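Local coordinates for protein acyl-coenzyme A oxidase 1 (Yarrowia lipolytica, PDB 5Y9D) that oxidises acyl-CoA to trans-2-enoyl-CoA with an FAD cofactor, passing the electrons to oxygen to give hydrogen peroxide in peroxisomal beta-oxidation, at residues Q90-V95 / R125-I130; C165-E170 / A202-I207; G209-S214 / G264-W269. All blocks are in the same frame, centred on the assembly; numbering follows the deposited sequence.

All three contacts are buried, and they differ mainly in chemistry. Contact 1 packs two helices of the alpha-helical N-terminal domain through aliphatic groups and one arginine. Contacts 2 and 3 lie in the beta domain and share neighbouring strands, 204-207 and 268-272, joined by the bond from Ile207 N to Gly268 O. Contact 2 is strongly polar and holds the flavin, whereas contact 3 ties a loop to the strand region through backbone amides and one carboxylate and meets FAD at its margin. Arg127 of contact 1 forms a salt bridge with Asp266 of contact 3, so helical and beta domains meet there. The second subunit touches all three.

Contact 1 of 3, residues Q90-V95 / R125-I130; sequences QTMERV and RTRLSI
Arg127 reaches from helix 122-142 across Thr91, Met92 and Val95 of helix 84-98, a helix-helix packing within the alpha-helical N-terminal domain of the acyl-CoA oxidase fold. The two short axes pass 9.4 Å apart at a crossing angle of -56°, and the contact is carried by a few side chains. Arg127 buries the most surface. Its CG stands anti to the backbone N (chi1 -169°), which sends the chain out toward helix 84-98; CB and CD then lie against the Thr91 methyl, with Arg127 CB 3.8 Å from Thr91 CG2. Val95 CG2 flanks the same aliphatic part, 4.0 Å from Arg127 CB. Farther out, Met92 crosses the arginine at about a right angle and lays CG over one face of the guanidinium, while its terminal CE comes close to NE. The charged end is held from several directions: NE by a salt bridge to Asp266, NH1 by the carbonyl oxygens of Arg88 and Gly264, and NH2 by the hydroxyl of Tyr686 of the second subunit. Such a set of partners would fix the rotation of the guanidinium. Beside the arginine, the other branch of Val95 makes a purely apolar contact, Val95 CG1 lying 3.9 Å from Leu128 CD1.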
loop_
_atom_site.group_PDB
_atom_site.type_symbol
_atom_site.label_atom_id
_atom_site.label_comp_id
_atom_site.label_asym_id
_atom_site.label_seq_id
_atom_site.Cartn_x
_atom_site.Cartn_y
_atom_site.Cartn_z
ATOM N N GLN A 90 -15.129 -13.575 17.096
ATOM C CA GLN A 90 -16.301 -13.327 16.251
ATOM C C GLN A 90 -16.193 -13.937 14.849
ATOM O O GLN A 90 -17.185 -14.270 14.233
ATOM C CB GLN A 90 -16.601 -11.852 16.168
ATOM C CG GLN A 90 -15.657 -11.098 15.252
ATOM C CD GLN A 90 -15.699 -9.588 15.489
ATOM O OE1 GLN A 90 -16.364 -9.098 16.433
ATOM N NE2 GLN A 90 -14.998 -8.841 14.624
ATOM N N THR A 91 -14.986 -14.103 14.357
ATOM C CA THR A 91 -14.765 -14.846 13.142
ATOM C C THR A 91 -15.231 -16.306 13.333
ATOM O O THR A 91 -15.848 -16.894 12.429
ATOM C CB THR A 91 -13.292 -14.772 12.749
ATOM O OG1 THR A 91 -12.896 -13.394 12.638
ATOM C CG2 THR A 91 -13.031 -15.470 11.449
ATOM N N MET A 92 -14.978 -16.880 14.509
ATOM C CA MET A 92 -15.443 -18.244 14.773
ATOM C C MET A 92 -16.944 -18.345 14.789
ATOM O O MET A 92 -17.491 -19.242 14.199
ATOM C CB MET A 92 -14.910 -18.803 16.086
ATOM C CG MET A 92 -13.878 -19.867 15.876
ATOM S SD MET A 92 -14.450 -21.243 14.878
ATOM C CE MET A 92 -13.495 -21.053 13.389
ATOM N N GLU A 93 -17.604 -17.440 15.492
ATOM C CA GLU A 93 -19.061 -17.360 15.406
ATOM C C GLU A 93 -19.541 -17.217 13.936
ATOM O O GLU A 93 -20.506 -17.898 13.511
ATOM C CB GLU A 93 -19.586 -16.172 16.214
ATOM C CG GLU A 93 -19.310 -16.254 17.690
ATOM C CD GLU A 93 -19.552 -14.946 18.410
ATOM O OE1 GLU A 93 -19.587 -13.892 17.726
ATOM O OE2 GLU A 93 -19.704 -14.969 19.665
ATOM N N ARG A 94 -18.902 -16.323 13.175
ATOM C CA ARG A 94 -19.326 -16.099 11.782
ATOM C C ARG A 94 -19.144 -17.340 10.928
ATOM O O ARG A 94 -20.024 -17.713 10.180
ATOM C CB ARG A 94 -18.662 -14.865 11.178
ATOM C CG ARG A 94 -19.130 -13.599 11.889
ATOM C CD ARG A 94 -18.348 -12.377 11.499
ATOM N NE ARG A 94 -18.565 -11.276 12.427
ATOM C CZ ARG A 94 -18.013 -10.070 12.314
ATOM N NH1 ARG A 94 -17.219 -9.778 11.290
ATOM N NH2 ARG A 94 -18.257 -9.148 13.233
ATOM N N VAL A 95 -18.024 -18.016 11.076
ATOM C CA VAL A 95 -17.824 -19.300 10.415
ATOM C C VAL A 95 -18.956 -20.277 10.754
ATOM O O VAL A 95 -19.497 -20.920 9.866
ATOM C CB VAL A 95 -16.450 -19.935 10.789
ATOM C CG1 VAL A 95 -16.345 -21.367 10.251
ATOM C CG2 VAL A 95 -15.325 -19.102 10.247
ATOM N N ARG A 125 -13.875 -14.953 5.733
ATOM C CA ARG A 125 -13.753 -15.549 4.450
ATOM C C ARG A 125 -12.558 -16.516 4.467
ATOM O O ARG A 125 -12.705 -17.676 4.166
ATOM C CB ARG A 125 -13.630 -14.453 3.398
ATOM C CG ARG A 125 -13.702 -14.952 1.978
ATOM C CD ARG A 125 -12.309 -15.182 1.400
ATOM N NE ARG A 125 -12.438 -15.839 0.103
ATOM C CZ ARG A 125 -12.765 -15.222 -1.024
ATOM N NH1 ARG A 125 -12.995 -13.930 -1.019
ATOM N NH2 ARG A 125 -12.868 -15.916 -2.154
ATOM N N THR A 126 -11.396 -16.063 4.923
ATOM C CA THR A 126 -10.227 -16.929 4.959
ATOM C C THR A 126 -10.389 -18.119 5.914
ATOM O O THR A 126 -9.987 -19.266 5.584
ATOM C CB THR A 126 -9.008 -16.129 5.376
ATOM O OG1 THR A 126 -8.846 -15.055 4.466
ATOM C CG2 THR A 126 -7.751 -16.979 5.355
ATOM N N ARG A 127 -10.967 -17.844 7.091
ATOM C CA ARG A 127 -11.057 -18.855 8.133
ATOM C C ARG A 127 -12.025 -19.975 7.739
ATOM O O ARG A 127 -11.889 -21.118 8.144
ATOM C CB ARG A 127 -11.452 -18.241 9.475
ATOM C CG ARG A 127 -11.288 -19.208 10.645
ATOM C CD ARG A 127 -10.762 -18.489 11.855
ATOM N NE ARG A 127 -10.763 -19.309 13.052
ATOM C CZ ARG A 127 -10.928 -18.841 14.292
ATOM N NH1 ARG A 127 -11.136 -17.539 14.535
ATOM N NH2 ARG A 127 -10.886 -19.690 15.310
ATOM N N LEU A 128 -12.996 -19.649 6.930
ATOM C CA LEU A 128 -13.865 -20.661 6.398
ATOM C C LEU A 128 -13.165 -21.373 5.249
ATOM O O LEU A 128 -13.256 -22.578 5.058
ATOM C CB LEU A 128 -15.131 -19.987 5.901
ATOM C CG LEU A 128 -16.212 -20.896 5.364
ATOM C CD1 LEU A 128 -16.543 -21.968 6.375
ATOM C CD2 LEU A 128 -17.426 -20.044 5.055
ATOM N N SER A 129 -12.468 -20.583 4.473
ATOM C CA SER A 129 -11.953 -21.008 3.207
ATOM C C SER A 129 -10.876 -22.102 3.356
ATOM O O SER A 129 -10.890 -23.064 2.613
ATOM C CB SER A 129 -11.439 -19.768 2.487
ATOM O OG SER A 129 -10.876 -20.087 1.260
ATOM N N ILE A 130 -9.992 -21.997 4.346
ATOM C CA ILE A 130 -8.953 -23.008 4.528
ATOM C C ILE A 130 -9.476 -24.452 4.683
ATOM O O ILE A 130 -8.757 -25.420 4.430
ATOM C CB ILE A 130 -7.987 -22.668 5.700
ATOM C CG1 ILE A 130 -8.761 -22.526 7.023
ATOM C CG2 ILE A 130 -7.152 -21.402 5.398
ATOM C CD1 ILE A 130 -8.854 -23.823 7.794
#

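Contact 2 of 3, residues C165-E170 / A202-I207; sequences CFAMTE and ATKWWI. With FAD (flavin-adenine dinucleotide), chain C.
The flavin site in the beta domain of the acyl-CoA oxidase fold is built here, where Thr169 and Trp206 approach the isoalloxazine from the two segments. A single beta bridge pairs Glu170 with Lys204, and Trp205 N gives a hydrogen bond of 2.9 Å to Thr169 O from above the carbonyl plane. Lys204 bends at chi2 (-65°) and then runs extended to the 165-170 backbone. Lys204 NZ donates to Ala167 O at 3.1 Å and to Met168 O at 3.0 Å, well out of both carbonyl planes, and also to Phe220 O. A weak salt bridge links the same nitrogen to Glu170 OE2, whose carboxylate is held more firmly by Glu181 N and the hydroxyl of Thr182. The buried ammonium thus ties three backbone carbonyls together next to the residues that bind the flavin. On the apolar side, Ile207 places CG2 against Cys165 SG and CD1 against Ala167 CA.

The pyrimidine end of the flavin is read by the 165-170 backbone: FAD N3 donates to Phe166 O, and Thr169 N reaches FAD O2 at 3.1 Å, nearly straight at 165°. Trp206 lays one indole face over the dimethylbenzene part of the flavin, with FAD C8 3.8 Å above the Trp206 ring plane, while Trp205 CD1 lies over the opposite face, both offset toward the rim of the indole. Thr169 OG1, turned beside its own backbone N, donates to FAD N1 at 2.6 Å.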
loop_
_atom_site.group_PDB
_atom_site.type_symbol
_atom_site.label_atom_id
_atom_site.label_comp_id
_atom_site.label_asym_id
_atom_site.label_seq_id
_atom_site.Cartn_x
_atom_site.Cartn_y
_atom_site.Cartn_z
ATOM N N CYS A 165 -7.500 -28.096 7.759
ATOM C CA CYS A 165 -6.614 -27.002 7.338
ATOM C C CYS A 165 -5.594 -27.529 6.321
ATOM O O CYS A 165 -5.595 -28.715 5.984
ATOM C CB CYS A 165 -5.910 -26.385 8.539
ATOM S SG CYS A 165 -4.644 -27.472 9.256
ATOM N N PHE A 166 -4.708 -26.664 5.857
ATOM C CA PHE A 166 -3.904 -26.930 4.658
ATOM C C PHE A 166 -2.463 -26.605 4.968
ATOM O O PHE A 166 -2.084 -25.467 5.002
ATOM C CB PHE A 166 -4.465 -26.058 3.523
ATOM C CG PHE A 166 -3.773 -26.213 2.187
ATOM C CD1 PHE A 166 -4.277 -27.065 1.232
ATOM C CD2 PHE A 166 -2.693 -25.416 1.852
ATOM C CE1 PHE A 166 -3.690 -27.172 -0.008
ATOM C CE2 PHE A 166 -2.104 -25.502 0.594
ATOM C CZ PHE A 166 -2.602 -26.386 -0.323
ATOM N N ALA A 167 -1.661 -27.614 5.232
ATOM C CA ALA A 167 -0.309 -27.399 5.757
ATOM C C ALA A 167 0.746 -27.645 4.709
ATOM O O ALA A 167 1.397 -28.676 4.701
ATOM C CB ALA A 167 -0.079 -28.268 6.987
ATOM N N MET A 168 0.928 -26.667 3.833
ATOM C CA MET A 168 1.883 -26.752 2.747
ATOM C C MET A 168 3.169 -26.007 3.077
ATOM O O MET A 168 4.235 -26.578 3.044
ATOM C CB MET A 168 1.255 -26.149 1.499
ATOM C CG MET A 168 2.235 -25.964 0.350
ATOM S SD MET A 168 1.416 -25.590 -1.203
ATOM C CE MET A 168 0.954 -27.258 -1.627
ATOM N N THR A 169 3.033 -24.711 3.369
ATOM C CA THR A 169 4.136 -23.762 3.580
ATOM C C THR A 169 4.964 -24.065 4.801
ATOM O O THR A 169 4.429 -24.440 5.801
ATOM C CB THR A 169 3.538 -22.355 3.755
ATOM O OG1 THR A 169 2.854 -22.010 2.565
ATOM C CG2 THR A 169 4.578 -21.287 4.001
ATOM N N GLU A 170 6.280 -23.911 4.708
ATOM C CA GLU A 170 7.184 -24.068 5.857
ATOM C C GLU A 170 7.913 -22.770 6.070
ATOM O O GLU A 170 8.013 -21.950 5.172
ATOM C CB GLU A 170 8.229 -25.185 5.703
ATOM C CG GLU A 170 7.855 -26.222 4.727
ATOM C CD GLU A 170 8.636 -27.536 4.844
ATOM O OE1 GLU A 170 9.901 -27.464 4.740
ATOM O OE2 GLU A 170 7.956 -28.632 4.957
ATOM N N ALA A 202 11.754 -26.406 8.785
ATOM C CA ALA A 202 10.646 -27.056 8.145
ATOM C C ALA A 202 9.344 -26.921 8.935
ATOM O O ALA A 202 8.309 -27.518 8.545
ATOM C CB ALA A 202 10.973 -28.518 7.916
ATOM N N THR A 203 9.377 -26.183 10.043
ATOM C CA THR A 203 8.142 -25.893 10.760
ATOM C C THR A 203 7.102 -25.412 9.691
ATOM O O THR A 203 7.417 -24.563 8.864
ATOM C CB THR A 203 8.357 -24.879 11.914
ATOM O OG1 THR A 203 9.324 -25.374 12.874
ATOM C CG2 THR A 203 7.062 -24.596 12.676
ATOM N N LYS A 204 5.909 -26.022 9.664
ATOM C CA LYS A 204 4.828 -25.543 8.787
ATOM C C LYS A 204 4.438 -24.204 9.332
ATOM O O LYS A 204 4.500 -23.994 10.536
ATOM C CB LYS A 204 3.616 -26.460 8.811
ATOM C CG LYS A 204 3.844 -27.835 8.249
ATOM C CD LYS A 204 4.144 -27.777 6.774
ATOM C CE LYS A 204 4.489 -29.129 6.198
ATOM N NZ LYS A 204 4.496 -29.011 4.710
ATOM N N TRP A 205 4.103 -23.278 8.463
ATOM C CA TRP A 205 4.079 -21.852 8.845
ATOM C C TRP A 205 3.006 -21.085 8.105
ATOM O O TRP A 205 2.751 -21.369 6.932
ATOM C CB TRP A 205 5.407 -21.227 8.558
ATOM C CG TRP A 205 5.594 -20.039 9.369
ATOM C CD1 TRP A 205 5.256 -18.777 9.042
ATOM C CD2 TRP A 205 6.144 -19.982 10.670
ATOM N NE1 TRP A 205 5.548 -17.937 10.062
ATOM C CE2 TRP A 205 6.104 -18.653 11.078
ATOM C CE3 TRP A 205 6.660 -20.938 11.544
ATOM C CZ2 TRP A 205 6.560 -18.233 12.322
ATOM C CZ3 TRP A 205 7.122 -20.516 12.792
ATOM C CH2 TRP A 205 7.072 -19.176 13.157
ATOM N N TRP A 206 2.358 -20.158 8.818
ATOM C CA TRP A 206 1.170 -19.435 8.361
ATOM C C TRP A 206 -0.066 -20.301 8.229
ATOM O O TRP A 206 -1.010 -19.924 7.510
ATOM C CB TRP A 206 1.413 -18.769 6.976
ATOM C CG TRP A 206 2.401 -17.693 7.026
ATOM C CD1 TRP A 206 3.557 -17.605 6.342
ATOM C CD2 TRP A 206 2.307 -16.535 7.839
ATOM N NE1 TRP A 206 4.214 -16.444 6.684
ATOM C CE2 TRP A 206 3.448 -15.772 7.607
ATOM C CE3 TRP A 206 1.355 -16.075 8.741
ATOM C CZ2 TRP A 206 3.674 -14.581 8.247
ATOM C CZ3 TRP A 206 1.577 -14.889 9.384
ATOM C CH2 TRP A 206 2.733 -14.151 9.135
ATOM N N ILE A 207 -0.081 -21.475 8.842
ATOM C CA ILE A 207 -1.181 -22.380 8.541
ATOM C C ILE A 207 -2.501 -21.863 9.125
ATOM O O ILE A 207 -2.753 -21.985 10.317
ATOM C CB ILE A 207 -0.937 -23.815 9.059
ATOM C CG1 ILE A 207 0.438 -24.352 8.614
ATOM C CG2 ILE A 207 -2.076 -24.733 8.618
ATOM C CD1 ILE A 207 0.785 -24.151 7.157
HETATM P PA FAD C . 9.561 -16.925 -0.844
HETATM O O1A FAD C . 10.547 -17.167 0.213
HETATM O O2A FAD C . 9.283 -17.924 -1.879
HETATM O O5B FAD C . 9.958 -15.590 -1.563
HETATM C C5B FAD C . 10.535 -14.470 -0.920
HETATM C C4B FAD C . 10.785 -13.364 -1.932
HETATM O O4B FAD C . 11.760 -13.781 -2.871
HETATM C C3B FAD C . 9.546 -13.047 -2.730
HETATM O O3B FAD C . 9.435 -11.648 -2.890
HETATM C C2B FAD C . 9.777 -13.644 -4.085
HETATM O O2B FAD C . 9.200 -12.822 -5.076
HETATM C C1B FAD C . 11.279 -13.682 -4.195
HETATM N N9A FAD C . 11.667 -14.864 -4.970
HETATM C C8A FAD C . 11.484 -16.129 -4.613
HETATM N N7A FAD C . 11.942 -16.958 -5.550
HETATM C C5A FAD C . 12.434 -16.218 -6.541
HETATM C C6A FAD C . 13.072 -16.459 -7.851
HETATM N N6A FAD C . 13.291 -17.697 -8.305
HETATM N N1A FAD C . 13.434 -15.401 -8.570
HETATM C C2A FAD C . 13.228 -14.170 -8.139
HETATM N N3A FAD C . 12.657 -13.871 -6.978
HETATM C C4A FAD C . 12.244 -14.836 -6.150
HETATM N N1 FAD C . 0.427 -21.346 3.389
HETATM C C2 FAD C . -0.274 -22.470 3.524
HETATM O O2 FAD C . 0.197 -23.509 3.084
HETATM N N3 FAD C . -1.456 -22.508 4.119
HETATM C C4 FAD C . -2.032 -21.433 4.616
HETATM O O4 FAD C . -3.122 -21.486 5.165
HETATM C C4X FAD C . -1.333 -20.158 4.506
HETATM N N5 FAD C . -1.858 -19.043 4.984
HETATM C C5X FAD C . -1.196 -17.902 4.882
HETATM C C6 FAD C . -1.759 -16.776 5.411
HETATM C C7 FAD C . -1.108 -15.587 5.328
HETATM C C7M FAD C . -1.766 -14.367 5.896
HETATM C C8 FAD C . 0.210 -15.526 4.660
HETATM C C8M FAD C . 0.968 -14.245 4.536
HETATM C C9 FAD C . 0.775 -16.653 4.132
HETATM C C9A FAD C . 0.121 -17.845 4.228
HETATM N N10 FAD C . 0.686 -19.006 3.706
HETATM C C10 FAD C . -0.032 -20.182 3.843
HETATM C "C1'" FAD C . 1.989 -19.001 3.054
HETATM C "C2'" FAD C . 1.990 -18.238 1.741
HETATM O "O2'" FAD C . 1.451 -19.032 0.705
HETATM C "C3'" FAD C . 3.410 -17.846 1.410
HETATM O "O3'" FAD C . 3.646 -16.589 2.010
HETATM C "C4'" FAD C . 3.656 -17.671 -0.066
HETATM O "O4'" FAD C . 3.635 -18.931 -0.721
HETATM C "C5'" FAD C . 4.992 -16.986 -0.299
HETATM O "O5'" FAD C . 6.031 -17.840 0.114
HETATM P P FAD C . 7.341 -17.348 0.827
HETATM O O1P FAD C . 7.036 -16.371 1.850
HETATM O O2P FAD C . 8.040 -18.588 1.166
HETATM O O3P FAD C . 8.154 -16.536 -0.247
#

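Contact 3 of 3, residues G209-S214 / G264-W269; sequences GAAHTS and GVDNGW. With FAD (flavin-adenine dinucleotide), chain C.
Asp266 directs its side chain into the curl of loop 209-214, tying this loop, which follows strand 204-207, to the residues leading into strand 268-272 in the beta domain of the acyl-CoA oxidase fold. Asp266 has the largest share of the buried surface. Its CG sits between the backbone N and the carbonyl carbon (chi1 59°), which turns the carboxylate in among Gly209, His212 and Thr213. Asp266 OD2 accepts from His212 N at 2.7 Å, although the place of this oxygen is less certain, and the very close approach of the Thr213 methyl to it is doubtful. Asp266 OD1 lies 3.3 Å from Gly209 CA. This second oxygen also faces helix 122-142, the side from which Arg127 approaches.

The backbone of Asp266 serves the same loop. Asp266 O takes Ala211 N at 3.3 Å, the amide standing above the carbonyl plane, and a weak bond from Gly209 N. Within the loop, Gly209 O receives Thr213 N and Ser214 N from opposite faces of its plane, which holds the turn closed. Gly209 adopts a positive phi of 85°, a conformation that favours glycine. Ala211 directs its methyl toward the 264-269 segment, against Asp266 CB and Gly268. Gly268, with no side chain, lies against the loop, and Ala211 CB rests 3.7 Å from Gly268 CA.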
loop_
_atom_site.group_PDB
_atom_site.type_symbol
_atom_site.label_atom_id
_atom_site.label_comp_id
_atom_site.label_asym_id
_atom_site.label_seq_id
_atom_site.Cartn_x
_atom_site.Cartn_y
_atom_site.Cartn_z
ATOM N N GLY A 209 -6.053 -21.661 10.574
ATOM C CA GLY A 209 -6.854 -22.605 11.356
ATOM C C GLY A 209 -6.052 -23.494 12.299
ATOM O O GLY A 209 -6.599 -24.058 13.268
ATOM N N ALA A 210 -4.744 -23.591 12.073
ATOM C CA ALA A 210 -3.951 -24.515 12.858
ATOM C C ALA A 210 -3.865 -24.102 14.313
ATOM O O ALA A 210 -3.968 -24.945 15.191
ATOM C CB ALA A 210 -2.573 -24.626 12.291
ATOM N N ALA A 211 -3.695 -22.804 14.567
ATOM C CA ALA A 211 -3.346 -22.371 15.905
ATOM C C ALA A 211 -4.369 -22.840 16.896
ATOM O O ALA A 211 -4.030 -23.441 17.896
ATOM C CB ALA A 211 -3.159 -20.873 15.977
ATOM N N HIS A 212 -5.629 -22.657 16.567
ATOM C CA HIS A 212 -6.682 -22.822 17.539
ATOM C C HIS A 212 -7.872 -23.687 17.131
ATOM O O HIS A 212 -8.629 -24.094 17.996
ATOM C CB HIS A 212 -7.206 -21.441 17.889
ATOM C CG HIS A 212 -6.419 -20.733 18.944
ATOM N ND1 HIS A 212 -5.549 -21.380 19.805
ATOM C CD2 HIS A 212 -6.436 -19.436 19.332
ATOM C CE1 HIS A 212 -5.058 -20.501 20.663
ATOM N NE2 HIS A 212 -5.583 -19.322 20.401
ATOM N N THR A 213 -8.081 -23.969 15.847
ATOM C CA THR A 213 -9.384 -24.530 15.452
ATOM C C THR A 213 -9.381 -25.909 14.750
ATOM O O THR A 213 -10.250 -26.750 14.994
ATOM C CB THR A 213 -10.237 -23.464 14.703
ATOM O OG1 THR A 213 -11.173 -24.073 13.808
ATOM C CG2 THR A 213 -9.429 -22.564 13.937
ATOM N N SER A 214 -8.394 -26.159 13.920
ATOM C CA SER A 214 -8.392 -27.351 13.108
ATOM C C SER A 214 -8.080 -28.595 13.873
ATOM O O SER A 214 -7.180 -28.587 14.752
ATOM C CB SER A 214 -7.403 -27.210 11.988
ATOM O OG SER A 214 -7.897 -26.255 11.084
ATOM N N GLY A 264 -8.497 -11.962 12.592
ATOM C CA GLY A 264 -9.456 -12.975 12.995
ATOM C C GLY A 264 -9.121 -14.373 12.558
ATOM O O GLY A 264 -9.844 -15.286 12.896
ATOM N N VAL A 265 -8.037 -14.557 11.803
ATOM C CA VAL A 265 -7.626 -15.874 11.280
ATOM C C VAL A 265 -6.506 -16.342 12.162
ATOM O O VAL A 265 -5.577 -15.603 12.388
ATOM C CB VAL A 265 -7.116 -15.795 9.828
ATOM C CG1 VAL A 265 -6.808 -17.188 9.245
ATOM C CG2 VAL A 265 -8.130 -15.083 8.957
ATOM N N ASP A 266 -6.598 -17.578 12.654
ATOM C CA ASP A 266 -5.676 -18.082 13.666
ATOM C C ASP A 266 -4.589 -18.893 12.998
ATOM O O ASP A 266 -4.627 -20.113 12.968
ATOM C CB ASP A 266 -6.417 -18.919 14.708
ATOM C CG ASP A 266 -7.133 -20.105 14.103
ATOM O OD1 ASP A 266 -7.825 -19.950 13.064
ATOM O OD2 ASP A 266 -6.991 -21.200 14.676
ATOM N N ASN A 267 -3.625 -18.192 12.437
ATOM C CA ASN A 267 -2.606 -18.829 11.652
ATOM C C ASN A 267 -1.610 -19.359 12.649
ATOM O O ASN A 267 -1.142 -18.634 13.538
ATOM C CB ASN A 267 -1.950 -17.857 10.677
ATOM C CG ASN A 267 -2.854 -17.499 9.528
ATOM O OD1 ASN A 267 -2.786 -18.095 8.451
ATOM N ND2 ASN A 267 -3.732 -16.521 9.751
ATOM N N GLY A 268 -1.320 -20.636 12.509
ATOM C CA GLY A 268 -0.449 -21.305 13.440
ATOM C C GLY A 268 0.746 -21.958 12.759
ATOM O O GLY A 268 0.812 -22.104 11.531
ATOM N N TRP A 269 1.688 -22.369 13.586
ATOM C CA TRP A 269 2.808 -23.154 13.126
ATOM C C TRP A 269 2.651 -24.575 13.693
ATOM O O TRP A 269 1.994 -24.748 14.730
ATOM C CB TRP A 269 4.106 -22.499 13.541
ATOM C CG TRP A 269 4.273 -22.285 14.986
ATOM C CD1 TRP A 269 4.114 -21.119 15.648
ATOM C CD2 TRP A 269 4.688 -23.245 15.957
ATOM N NE1 TRP A 269 4.398 -21.271 16.968
ATOM C CE2 TRP A 269 4.751 -22.568 17.204
ATOM C CE3 TRP A 269 5.013 -24.620 15.905
ATOM C CZ2 TRP A 269 5.101 -23.223 18.425
ATOM C CZ3 TRP A 269 5.405 -25.268 17.099
ATOM C CH2 TRP A 269 5.440 -24.563 18.347
HETATM P PA FAD C . 9.561 -16.925 -0.844
HETATM O O1A FAD C . 10.547 -17.167 0.213
HETATM O O2A FAD C . 9.283 -17.924 -1.879
HETATM O O5B FAD C . 9.958 -15.590 -1.563
HETATM C C5B FAD C . 10.535 -14.470 -0.920
HETATM C C4B FAD C . 10.785 -13.364 -1.932
HETATM O O4B FAD C . 11.760 -13.781 -2.871
HETATM C C3B FAD C . 9.546 -13.047 -2.730
HETATM O O3B FAD C . 9.435 -11.648 -2.890
HETATM C C2B FAD C . 9.777 -13.644 -4.085
HETATM O O2B FAD C . 9.200 -12.822 -5.076
HETATM C C1B FAD C . 11.279 -13.682 -4.195
HETATM N N9A FAD C . 11.667 -14.864 -4.970
HETATM C C8A FAD C . 11.484 -16.129 -4.613
HETATM N N7A FAD C . 11.942 -16.958 -5.550
HETATM C C5A FAD C . 12.434 -16.218 -6.541
HETATM C C6A FAD C . 13.072 -16.459 -7.851
HETATM N N6A FAD C . 13.291 -17.697 -8.305
HETATM N N1A FAD C . 13.434 -15.401 -8.570
HETATM C C2A FAD C . 13.228 -14.170 -8.139
HETATM N N3A FAD C . 12.657 -13.871 -6.978
HETATM C C4A FAD C . 12.244 -14.836 -6.150
HETATM N N1 FAD C . 0.427 -21.346 3.389
HETATM C C2 FAD C . -0.274 -22.470 3.524
HETATM O O2 FAD C . 0.197 -23.509 3.084
HETATM N N3 FAD C . -1.456 -22.508 4.119
HETATM C C4 FAD C . -2.032 -21.433 4.616
HETATM O O4 FAD C . -3.122 -21.486 5.165
HETATM C C4X FAD C . -1.333 -20.158 4.506
HETATM N N5 FAD C . -1.858 -19.043 4.984
HETATM C C5X FAD C . -1.196 -17.902 4.882
HETATM C C6 FAD C . -1.759 -16.776 5.411
HETATM C C7 FAD C . -1.108 -15.587 5.328
HETATM C C7M FAD C . -1.766 -14.367 5.896
HETATM C C8 FAD C . 0.210 -15.526 4.660
HETATM C C8M FAD C . 0.968 -14.245 4.536
HETATM C C9 FAD C . 0.775 -16.653 4.132
HETATM C C9A FAD C . 0.121 -17.845 4.228
HETATM N N10 FAD C . 0.686 -19.006 3.706
HETATM C C10 FAD C . -0.032 -20.182 3.843
HETATM C "C1'" FAD C . 1.989 -19.001 3.054
HETATM C "C2'" FAD C . 1.990 -18.238 1.741
HETATM O "O2'" FAD C . 1.451 -19.032 0.705
HETATM C "C3'" FAD C . 3.410 -17.846 1.410
HETATM O "O3'" FAD C . 3.646 -16.589 2.010
HETATM C "C4'" FAD C . 3.656 -17.671 -0.066
HETATM O "O4'" FAD C . 3.635 -18.931 -0.721
HETATM C "C5'" FAD C . 4.992 -16.986 -0.299
HETATM O "O5'" FAD C . 6.031 -17.840 0.114
HETATM P P FAD C . 7.341 -17.348 0.827
HETATM O O1P FAD C . 7.036 -16.371 1.850
HETATM O O2P FAD C . 8.040 -18.588 1.166
HETATM O O3P FAD C . 8.154 -16.536 -0.247
#